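Local coordinates for tartronate semialdehyde reductase (Salmonella typhimurium, PDB 1VPD), which probably catalyses the NAD(P)H-dependent reduction of tartronate semialdehyde to D-glycerate, the last step of galactarate degradation, at residues A[13-18]-A[40-44]. Numbering follows the deposited sequence. Where two conformers were deposited one is given.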
ATOM      1  N   LEU A  13     -10.843  -4.690   3.067  1.00 16.03           N
ATOM      2  CA  LEU A  13     -11.011  -5.497   1.867  1.00 16.67           C
ATOM      3  C   LEU A  13     -11.123  -4.582   0.647  1.00 17.01           C
ATOM      4  O   LEU A  13     -12.017  -4.720  -0.208  1.00 17.33           O
ATOM      5  CB  LEU A  13     -12.261  -6.381   2.008  1.00 16.79           C
ATOM      6  CG  LEU A  13     -12.258  -7.302   3.222  1.00 17.78           C
ATOM      7  CD1 LEU A  13     -13.575  -8.063   3.294  1.00 18.05           C
ATOM      8  CD2 LEU A  13     -11.066  -8.262   3.199  1.00 17.51           C
ATOM      9  N   GLY A  14     -10.202  -3.626   0.568  1.00 16.48           N
ATOM     10  CA  GLY A  14     -10.188  -2.678  -0.538  1.00 16.64           C
ATOM     11  C   GLY A  14      -9.421  -3.207  -1.749  1.00 16.28           C
ATOM     12  O   GLY A  14      -9.266  -4.417  -1.949  1.00 16.06           O
ATOM     13  N   ILE A  15      -8.895  -2.288  -2.558  1.00 16.31           N
ATOM     14  CA  ILE A  15      -8.227  -2.657  -3.807  1.00 15.94           C
ATOM     15  C   ILE A  15      -7.078  -3.626  -3.581  1.00 15.62           C
ATOM     16  O   ILE A  15      -6.888  -4.555  -4.362  1.00 15.25           O
ATOM     17  CB  ILE A  15      -7.763  -1.359  -4.559  1.00 16.77           C
ATOM     18  CG1 ILE A  15      -9.000  -0.643  -5.139  1.00 18.22           C
ATOM     19  CG2 ILE A  15      -6.798  -1.718  -5.678  1.00 17.11           C
ATOM     20  CD1 ILE A  15      -8.758   0.719  -5.782  1.00 19.29           C
HETATM   21  N   MSE A  16      -6.299  -3.401  -2.516  1.00 15.03           N
HETATM   22  CA  MSE A  16      -5.221  -4.308  -2.159  1.00 16.00           C
HETATM   23  C   MSE A  16      -5.728  -5.443  -1.250  1.00 15.60           C
HETATM   24  O   MSE A  16      -5.427  -6.616  -1.474  1.00 15.48           O
HETATM   25  CB  MSE A  16      -4.099  -3.516  -1.472  0.54 16.43           C
HETATM   26  CG  MSE A  16      -3.600  -2.304  -2.299  0.54 17.87           C
HETATM   27 SE   MSE A  16      -2.713  -2.848  -3.962  0.48 23.36          SE
HETATM   28  CE  MSE A  16      -1.257  -3.821  -3.086  0.54 24.07           C
ATOM     29  N   GLY A  17      -6.490  -5.083  -0.221  1.00 15.49           N
ATOM     30  CA  GLY A  17      -6.898  -6.041   0.802  1.00 15.74           C
ATOM     31  C   GLY A  17      -7.735  -7.203   0.280  1.00 16.12           C
ATOM     32  O   GLY A  17      -7.555  -8.347   0.686  1.00 15.81           O
ATOM     33  N   LYS A  18      -8.674  -6.897  -0.593  1.00 16.52           N
ATOM     34  CA  LYS A  18      -9.561  -7.951  -1.109  1.00 17.00           C
ATOM     35  C   LYS A  18      -8.790  -9.082  -1.800  1.00 16.86           C
ATOM     36  O   LYS A  18      -8.911 -10.239  -1.388  1.00 16.98           O
ATOM     37  CB  LYS A  18     -10.657  -7.373  -1.996  1.00 17.50           C
ATOM     38  CG  LYS A  18     -11.654  -8.428  -2.468  1.00 21.06           C
ATOM     39  CD  LYS A  18     -12.924  -7.783  -2.940  1.00 24.89           C
ATOM     40  CE  LYS A  18     -12.850  -7.411  -4.371  1.00 28.27           C
ATOM     41  NZ  LYS A  18     -14.226  -7.094  -4.875  1.00 30.42           N
ATOM     42  N   ALA A  40     -18.044  -5.735  -0.224  1.00 21.76           N
ATOM     43  CA  ALA A  40     -16.683  -6.292  -0.165  1.00 20.81           C
ATOM     44  C   ALA A  40     -16.634  -7.524   0.757  1.00 20.03           C
ATOM     45  O   ALA A  40     -16.076  -8.555   0.394  1.00 18.90           O
ATOM     46  CB  ALA A  40     -15.666  -5.215   0.284  1.00 21.15           C
ATOM     47  N   ILE A  41     -17.250  -7.434   1.941  1.00 19.94           N
ATOM     48  CA  ILE A  41     -17.381  -8.626   2.789  1.00 20.21           C
ATOM     49  C   ILE A  41     -18.077  -9.769   2.039  1.00 19.91           C
ATOM     50  O   ILE A  41     -17.597 -10.891   2.037  1.00 19.27           O
ATOM     51  CB  ILE A  41     -18.144  -8.338   4.100  1.00 20.26           C
ATOM     52  CG1 ILE A  41     -17.463  -7.242   4.926  1.00 20.83           C
ATOM     53  CG2 ILE A  41     -18.277  -9.644   4.908  1.00 20.23           C
ATOM     54  CD1 ILE A  41     -18.250  -6.830   6.168  1.00 21.56           C
ATOM     55  N   ALA A  42     -19.190  -9.474   1.371  1.00 20.69           N
ATOM     56  CA  ALA A  42     -19.953 -10.530   0.686  1.00 21.31           C
ATOM     57  C   ALA A  42     -19.124 -11.262  -0.357  1.00 21.93           C
ATOM     58  O   ALA A  42     -19.187 -12.476  -0.480  1.00 21.94           O
ATOM     59  CB  ALA A  42     -21.199  -9.971   0.067  1.00 21.61           C
ATOM     60  N   ASP A  43     -18.304 -10.513  -1.090  1.00 22.91           N
ATOM     61  CA  ASP A  43     -17.430 -11.086  -2.105  1.00 23.37           C
ATOM     62  C   ASP A  43     -16.427 -12.058  -1.484  1.00 22.25           C
ATOM     63  O   ASP A  43     -16.177 -13.138  -1.999  1.00 22.49           O
ATOM     64  CB  ASP A  43     -16.697  -9.935  -2.805  0.52 24.10           C
ATOM     65  CG  ASP A  43     -15.866 -10.387  -3.973  0.52 26.94           C
ATOM     66  OD1 ASP A  43     -15.874  -9.669  -4.995  0.52 30.04           O
ATOM     67  OD2 ASP A  43     -15.161 -11.420  -3.971  0.52 29.59           O
ATOM     68  N   VAL A  44     -15.824 -11.668  -0.365  1.00 21.14           N
ATOM     69  CA  VAL A  44     -14.813 -12.481   0.256  1.00 20.64           C
ATOM     70  C   VAL A  44     -15.438 -13.685   0.994  1.00 21.29           C
ATOM     71  O   VAL A  44     -14.857 -14.753   1.007  1.00 20.84           O
ATOM     72  CB  VAL A  44     -13.868 -11.618   1.152  1.00 19.78           C
ATOM     73  CG1 VAL A  44     -12.847 -12.469   1.828  1.00 20.82           C
ATOM     74  CG2 VAL A  44     -13.156 -10.552   0.286  1.00 19.47           C
TER
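L13 pushes its side chain at the flank of helix 38-46 and reaches three of its residues. CB of L13 lies 4.0 Å from CB of A40, and the CD1 methyl of L13 runs further in, 3.9 Å from CA of I41 and 3.9 Å from the CG2 methyl of V44. CD1 thus packs against the helical turn from A40 to V44, which the backbone bond from V44 N to A40 O closes. The CB of I41 points away, and its CA and CG1 meet the methyl. A40 brings its methyl, which also touches the L13 carbonyl oxygen, while its own carbonyl oxygen lies near L13 CD1. V44 holds CG1 anti to its backbone N (chi1 178°), and its other methyl, CG2, then touches both L13 and K18, whose CG is 3.8 Å away. K18 and V44 lie alongside each other, pointing opposite ways.

Residues 13-18 cover the glycine-rich turn after strand 7-11 and the beginning of helix 17-26, where G14 and G17 fit the GxGxxG pattern of a Rossmann fold; they are predicted to bind NAD(+). Helix 38-46 follows strand 30-34, next to 7-11 in the parallel part of the sheet, and the contact thus joins the turn to the second helix of the fold. V33 of strand 30-34 touches both L13 and V44, while S21 and L25 of helix 17-26 also pack on V44.

Past V44, the K18 chain bends at chi3 (88°) and carries its ammonium group to D43, the two side chains running roughly perpendicular. K18 NZ meets D43 OD1 at 3.1 Å in a salt bridge, coming from above the carboxylate, 61° out of its plane. D43 OD2 makes a second salt bridge, to K22, one turn after K18 in helix 17-26.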